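Local coordinates for protein ATP-dependent DNA helicase (Mycobacterium smegmatis, PDB 5V9X) that unwinds RNA:DNA hybrids as an ATP-dependent helicase, moving 3'-to-5' along a single-stranded DNA tracking strand, at residues Phe33-Phe45 / Thr119-Leu133. Sequence-based numbering, arbitrary orientation.
With ANP (phosphoaminophosphonic acid-adenylate ester), chain C.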
loop_
_atom_site.group_PDB
_atom_site.type_symbol
_atom_site.label_atom_id
_atom_site.label_comp_id
_atom_site.label_asym_id
_atom_site.label_seq_id
_atom_site.Cartn_x
_atom_site.Cartn_y
_atom_site.Cartn_z
ATOM N N PHE A 33 11.951 32.096 13.989
ATOM C CA PHE A 33 10.653 32.608 13.584
ATOM C C PHE A 33 10.457 34.044 14.070
ATOM O O PHE A 33 11.237 34.580 14.863
ATOM C CB PHE A 33 9.535 31.718 14.128
ATOM C CG PHE A 33 9.645 30.276 13.710
ATOM C CD1 PHE A 33 10.524 29.418 14.350
ATOM C CD2 PHE A 33 8.854 29.775 12.688
ATOM C CE1 PHE A 33 10.624 28.093 13.972
ATOM C CE2 PHE A 33 8.949 28.448 12.307
ATOM C CZ PHE A 33 9.834 27.607 12.950
ATOM N N SER A 34 9.386 34.665 13.580
ATOM C CA SER A 34 9.016 35.993 14.035
ATOM C C SER A 34 8.568 35.940 15.495
ATOM O O SER A 34 8.384 34.870 16.083
ATOM C CB SER A 34 7.908 36.570 13.155
ATOM O OG SER A 34 6.733 35.778 13.226
ATOM N N ALA A 35 8.396 37.122 16.089
ATOM C CA ALA A 35 7.983 37.180 17.488
ATOM C C ALA A 35 6.572 36.630 17.673
ATOM O O ALA A 35 6.284 35.981 18.685
ATOM C CB ALA A 35 8.076 38.614 18.007
ATOM N N LEU A 36 5.685 36.866 16.704
ATOM C CA LEU A 36 4.299 36.428 16.842
ATOM C C LEU A 36 4.189 34.908 16.826
ATOM O O LEU A 36 3.568 34.312 17.713
ATOM C CB LEU A 36 3.440 37.036 15.733
ATOM C CG LEU A 36 3.339 38.560 15.671
ATOM C CD1 LEU A 36 2.339 38.963 14.601
ATOM C CD2 LEU A 36 2.956 39.145 17.024
ATOM N N THR A 37 4.775 34.259 15.816
ATOM C CA THR A 37 4.706 32.803 15.749
ATOM C C THR A 37 5.434 32.159 16.921
ATOM O O THR A 37 5.000 31.117 17.425
ATOM C CB THR A 37 5.281 32.305 14.420
ATOM O OG1 THR A 37 4.569 32.913 13.337
ATOM C CG2 THR A 37 5.145 30.798 14.308
ATOM N N ARG A 38 6.527 32.771 17.380
ATOM C CA ARG A 38 7.218 32.261 18.558
ATOM C C ARG A 38 6.327 32.341 19.790
ATOM O O ARG A 38 6.251 31.385 20.572
ATOM C CB ARG A 38 8.517 33.038 18.782
ATOM C CG ARG A 38 9.388 32.483 19.896
ATOM C CD ARG A 38 10.503 33.447 20.287
ATOM N NE ARG A 38 11.318 33.859 19.146
ATOM C CZ ARG A 38 11.365 35.099 18.669
ATOM N NH1 ARG A 38 10.651 36.058 19.239
ATOM N NH2 ARG A 38 12.136 35.385 17.628
ATOM N N GLU A 39 5.633 33.469 19.973
ATOM C CA GLU A 39 4.786 33.622 21.151
ATOM C C GLU A 39 3.608 32.659 21.115
ATOM O O GLU A 39 3.214 32.121 22.156
ATOM C CB GLU A 39 4.289 35.062 21.284
ATOM C CG GLU A 39 3.399 35.276 22.508
ATOM C CD GLU A 39 3.248 36.733 22.896
ATOM O OE1 GLU A 39 2.367 37.414 22.332
ATOM O OE2 GLU A 39 4.015 37.197 23.768
ATOM N N TRP A 40 3.032 32.424 19.934
ATOM C CA TRP A 40 1.907 31.499 19.859
ATOM C C TRP A 40 2.333 30.083 20.224
ATOM O O TRP A 40 1.714 29.443 21.084
ATOM C CB TRP A 40 1.275 31.498 18.469
ATOM C CG TRP A 40 0.400 30.294 18.332
ATOM C CD1 TRP A 40 -0.836 30.118 18.880
ATOM C CD2 TRP A 40 0.719 29.067 17.661
ATOM N NE1 TRP A 40 -1.320 28.871 18.569
ATOM C CE2 TRP A 40 -0.383 28.204 17.824
ATOM C CE3 TRP A 40 1.824 28.619 16.931
ATOM C CZ2 TRP A 40 -0.412 26.920 17.285
ATOM C CZ3 TRP A 40 1.793 27.345 16.393
ATOM C CH2 TRP A 40 0.682 26.511 16.571
ATOM N N PHE A 41 3.377 29.570 19.566
ATOM C CA PHE A 41 3.803 28.197 19.811
ATOM C C PHE A 41 4.159 27.976 21.275
ATOM O O PHE A 41 3.952 26.878 21.805
ATOM C CB PHE A 41 4.990 27.842 18.910
ATOM C CG PHE A 41 5.318 26.372 18.887
ATOM C CD1 PHE A 41 6.146 25.814 19.849
ATOM C CD2 PHE A 41 4.795 25.550 17.904
ATOM C CE1 PHE A 41 6.441 24.466 19.832
ATOM C CE2 PHE A 41 5.091 24.198 17.880
ATOM C CZ PHE A 41 5.915 23.656 18.846
ATOM N N THR A 42 4.680 29.006 21.945
ATOM C CA THR A 42 4.999 28.878 23.363
ATOM C C THR A 42 3.734 28.759 24.206
ATOM O O THR A 42 3.697 27.991 25.174
ATOM C CB THR A 42 5.846 30.069 23.815
ATOM O OG1 THR A 42 7.118 30.023 23.158
ATOM C CG2 THR A 42 6.068 30.038 25.318
ATOM N N THR A 43 2.684 29.498 23.850
ATOM C CA THR A 43 1.430 29.416 24.589
ATOM C C THR A 43 0.606 28.188 24.224
ATOM O O THR A 43 -0.386 27.905 24.905
ATOM C CB THR A 43 0.587 30.676 24.359
ATOM O OG1 THR A 43 0.213 30.762 22.979
ATOM C CG2 THR A 43 1.367 31.921 24.747
ATOM N N ALA A 44 0.993 27.452 23.182
ATOM C CA ALA A 44 0.241 26.294 22.716
ATOM C C ALA A 44 0.840 24.968 23.162
ATOM O O ALA A 44 0.095 24.028 23.455
ATOM C CB ALA A 44 0.140 26.312 21.188
ATOM N N PHE A 45 2.166 24.863 23.215
ATOM C CA PHE A 45 2.834 23.618 23.560
ATOM C C PHE A 45 3.924 23.884 24.586
ATOM O O PHE A 45 4.507 24.971 24.630
ATOM C CB PHE A 45 3.436 22.945 22.319
ATOM C CG PHE A 45 2.478 22.840 21.169
ATOM C CD1 PHE A 45 1.503 21.858 21.151
ATOM C CD2 PHE A 45 2.545 23.730 20.111
ATOM C CE1 PHE A 45 0.616 21.758 20.094
ATOM C CE2 PHE A 45 1.661 23.636 19.052
ATOM C CZ PHE A 45 0.696 22.648 19.045
ATOM N N THR A 119 -5.849 25.746 14.127
ATOM C CA THR A 119 -5.255 26.075 15.421
ATOM C C THR A 119 -4.054 27.007 15.299
ATOM O O THR A 119 -4.026 28.026 16.011
ATOM C CB THR A 119 -4.902 24.787 16.174
ATOM O OG1 THR A 119 -6.093 24.025 16.401
ATOM C CG2 THR A 119 -4.248 25.108 17.512
ATOM N N PRO A 120 -3.048 26.746 14.449
ATOM C CA PRO A 120 -1.939 27.712 14.348
ATOM C C PRO A 120 -2.350 29.042 13.743
ATOM O O PRO A 120 -1.957 30.092 14.267
ATOM C CB PRO A 120 -0.905 26.975 13.476
ATOM C CG PRO A 120 -1.687 25.984 12.713
ATOM C CD PRO A 120 -2.777 25.539 13.638
ATOM N N LEU A 121 -3.149 29.036 12.671
ATOM C CA LEU A 121 -3.546 30.294 12.045
ATOM C C LEU A 121 -4.387 31.144 12.993
ATOM O O LEU A 121 -4.174 32.357 13.101
ATOM C CB LEU A 121 -4.303 30.022 10.746
ATOM C CG LEU A 121 -3.542 29.239 9.672
ATOM C CD1 LEU A 121 -4.388 29.066 8.420
ATOM C CD2 LEU A 121 -2.219 29.909 9.334
ATOM N N THR A 122 -5.346 30.524 13.689
ATOM C CA THR A 122 -6.118 31.249 14.697
ATOM C C THR A 122 -5.224 31.803 15.803
ATOM O O THR A 122 -5.488 32.894 16.327
ATOM C CB THR A 122 -7.197 30.331 15.286
ATOM O OG1 THR A 122 -8.272 30.195 14.348
ATOM C CG2 THR A 122 -7.735 30.868 16.612
ATOM N N GLY A 123 -4.159 31.078 16.157
ATOM C CA GLY A 123 -3.274 31.534 17.218
ATOM C C GLY A 123 -2.402 32.705 16.805
ATOM O O GLY A 123 -2.189 33.635 17.591
ATOM N N ILE A 124 -1.872 32.667 15.578
ATOM C CA ILE A 124 -1.109 33.801 15.060
ATOM C C ILE A 124 -1.958 35.062 15.106
ATOM O O ILE A 124 -1.488 36.134 15.504
ATOM C CB ILE A 124 -0.612 33.513 13.631
ATOM C CG1 ILE A 124 0.202 32.216 13.576
ATOM C CG2 ILE A 124 0.211 34.683 13.108
ATOM C CD1 ILE A 124 1.458 32.253 14.386
ATOM N N THR A 125 -3.230 34.941 14.718
ATOM C CA THR A 125 -4.139 36.081 14.730
ATOM C C THR A 125 -4.344 36.608 16.145
ATOM O O THR A 125 -4.297 37.820 16.382
ATOM C CB THR A 125 -5.477 35.676 14.111
ATOM O OG1 THR A 125 -5.267 35.235 12.764
ATOM C CG2 THR A 125 -6.458 36.844 14.125
ATOM N N ARG A 126 -4.588 35.704 17.097
ATOM C CA ARG A 126 -4.780 36.115 18.483
ATOM C C ARG A 126 -3.549 36.836 19.017
ATOM O O ARG A 126 -3.666 37.861 19.700
ATOM C CB ARG A 126 -5.112 34.892 19.341
ATOM C CG ARG A 126 -5.627 35.206 20.738
ATOM C CD ARG A 126 -4.527 35.091 21.777
ATOM N NE ARG A 126 -3.918 33.766 21.773
ATOM C CZ ARG A 126 -2.795 33.459 22.414
ATOM N NH1 ARG A 126 -2.153 34.386 23.111
ATOM N NH2 ARG A 126 -2.312 32.226 22.354
ATOM N N VAL A 127 -2.357 36.326 18.698
ATOM C CA VAL A 127 -1.127 36.947 19.178
ATOM C C VAL A 127 -0.867 38.263 18.453
ATOM O O VAL A 127 -0.478 39.261 19.074
ATOM C CB VAL A 127 0.051 35.967 19.025
ATOM C CG1 VAL A 127 1.364 36.650 19.358
ATOM C CG2 VAL A 127 -0.161 34.750 19.917
ATOM N N ALA A 128 -1.076 38.288 17.133
ATOM C CA ALA A 128 -0.881 39.513 16.363
ATOM C C ALA A 128 -1.729 40.651 16.911
ATOM O O ALA A 128 -1.244 41.772 17.105
ATOM C CB ALA A 128 -1.215 39.266 14.892
ATOM N N GLU A 129 -3.007 40.376 17.178
ATOM C CA GLU A 129 -3.904 41.411 17.678
ATOM C C GLU A 129 -3.658 41.720 19.149
ATOM O O GLU A 129 -3.898 42.852 19.586
ATOM C CB GLU A 129 -5.357 40.995 17.444
ATOM C CG GLU A 129 -5.685 40.803 15.971
ATOM C CD GLU A 129 -7.128 40.409 15.730
ATOM O OE1 GLU A 129 -7.834 40.088 16.710
ATOM O OE2 GLU A 129 -7.556 40.423 14.555
ATOM N N ARG A 130 -3.181 40.741 19.923
ATOM C CA ARG A 130 -2.790 41.012 21.303
ATOM C C ARG A 130 -1.728 42.103 21.378
ATOM O O ARG A 130 -1.713 42.892 22.330
ATOM C CB ARG A 130 -2.288 39.727 21.966
ATOM C CG ARG A 130 -1.574 39.927 23.301
ATOM C CD ARG A 130 -1.055 38.608 23.858
ATOM N NE ARG A 130 0.156 38.781 24.658
ATOM C CZ ARG A 130 0.164 38.995 25.970
ATOM N NH1 ARG A 130 -0.976 39.067 26.641
ATOM N NH2 ARG A 130 1.314 39.139 26.613
ATOM N N HIS A 131 -0.848 42.177 20.379
ATOM C CA HIS A 131 0.225 43.161 20.348
ATOM C C HIS A 131 -0.082 44.339 19.428
ATOM O O HIS A 131 0.828 45.101 19.083
ATOM C CB HIS A 131 1.539 42.491 19.939
ATOM C CG HIS A 131 2.135 41.634 21.012
ATOM N ND1 HIS A 131 2.810 42.159 22.094
ATOM C CD2 HIS A 131 2.155 40.290 21.174
ATOM C CE1 HIS A 131 3.220 41.176 22.874
ATOM N NE2 HIS A 131 2.835 40.031 22.338
ATOM N N GLY A 132 -1.343 44.508 19.029
ATOM C CA GLY A 132 -1.750 45.644 18.229
ATOM C C GLY A 132 -1.448 45.549 16.751
ATOM O O GLY A 132 -1.757 46.494 16.013
ATOM N N LEU A 133 -0.865 44.448 16.290
ATOM C CA LEU A 133 -0.509 44.301 14.889
ATOM C C LEU A 133 -1.714 43.839 14.073
ATOM O O LEU A 133 -2.668 43.278 14.618
ATOM C CB LEU A 133 0.638 43.305 14.747
ATOM C CG LEU A 133 1.914 43.631 15.526
ATOM C CD1 LEU A 133 2.995 42.601 15.240
ATOM C CD2 LEU A 133 2.404 45.033 15.200
HETATM P PG ANP C . 1.503 10.996 12.257
HETATM O O1G ANP C . 0.539 9.890 12.545
HETATM O O2G ANP C . 1.092 11.725 10.921
HETATM O O3G ANP C . 2.966 10.408 12.110
HETATM P PB ANP C . 2.463 13.395 13.249
HETATM O O1B ANP C . 2.161 14.030 11.862
HETATM O O2B ANP C . 3.884 12.953 13.306
HETATM N N3B ANP C . 1.447 12.097 13.535
HETATM P PA ANP C . 0.953 15.400 14.285
HETATM O O1A ANP C . -0.261 14.733 13.750
HETATM O O2A ANP C . 1.409 16.603 13.462
HETATM O O3A ANP C . 2.217 14.446 14.363
HETATM O "O5'" ANP C . 0.713 15.824 15.789
HETATM C "C5'" ANP C . 0.268 14.946 16.877
HETATM C "C4'" ANP C . -0.586 15.743 17.832
HETATM O "O4'" ANP C . 0.246 16.520 18.732
HETATM C "C3'" ANP C . -1.477 16.767 17.142
HETATM O "O3'" ANP C . -2.607 17.029 17.959
HETATM C "C2'" ANP C . -0.579 18.003 17.099
HETATM O "O2'" ANP C . -1.262 19.200 16.694
HETATM C "C1'" ANP C . 0.074 17.909 18.481
HETATM N N9 ANP C . 1.386 18.550 18.619
HETATM C C8 ANP C . 2.203 19.048 17.638
HETATM N N7 ANP C . 3.333 19.546 18.083
HETATM C C5 ANP C . 3.247 19.377 19.456
HETATM C C6 ANP C . 4.125 19.699 20.508
HETATM N N6 ANP C . 5.311 20.284 20.329
HETATM N N1 ANP C . 3.734 19.394 21.768
HETATM C C2 ANP C . 2.548 18.806 21.950
HETATM N N3 ANP C . 1.638 18.457 21.037
HETATM C C4 ANP C . 2.052 18.767 19.802
#
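Glu39 OE1 is gripped by two side chains at the C-terminal end of helix 119-130, Arg130 in its last turn and His131 just after it. His131 NE2 donates to OE1 at 2.7 Å, with OE1 close to the imidazole plane. The bond meets the syn side of OE1, 21° out of the carboxylate plane. Arg130 NE adds a weak, long salt bridge to the same OE1. The Glu39 chain is extended, with CG anti to the backbone N (chi1 -180°), which carries the carboxylate across Val127 to this pair. One turn on, Thr43 OG1 accepts from Arg126 NH2 at 3.0 Å, in the guanidinium plane, and donates to the carbonyl of Trp40.

The rest of the interface is mainly apolar. The Trp40 indole sits as a knob among Thr119, Pro120, Gly123 and Ile124. Pro120 CA makes a CH-pi contact over the six-membered ring, 3.8 Å from its centroid. Val127 CG2 packs against Trp40 CB. Leu36 CD1 touches Ala128 CB and Leu133 CD1; a Schellman motif with Gly132 as its C-prime residue ends the helix here. Thr37 OG1 bonds to Asp85 of helix 75-88. One face of the Phe45 ring lies against the adenine. The contact thus packs an N-terminal helix that leads into the adenine pocket against a helix of the DEAD/DEAH-box, RecA-like domain.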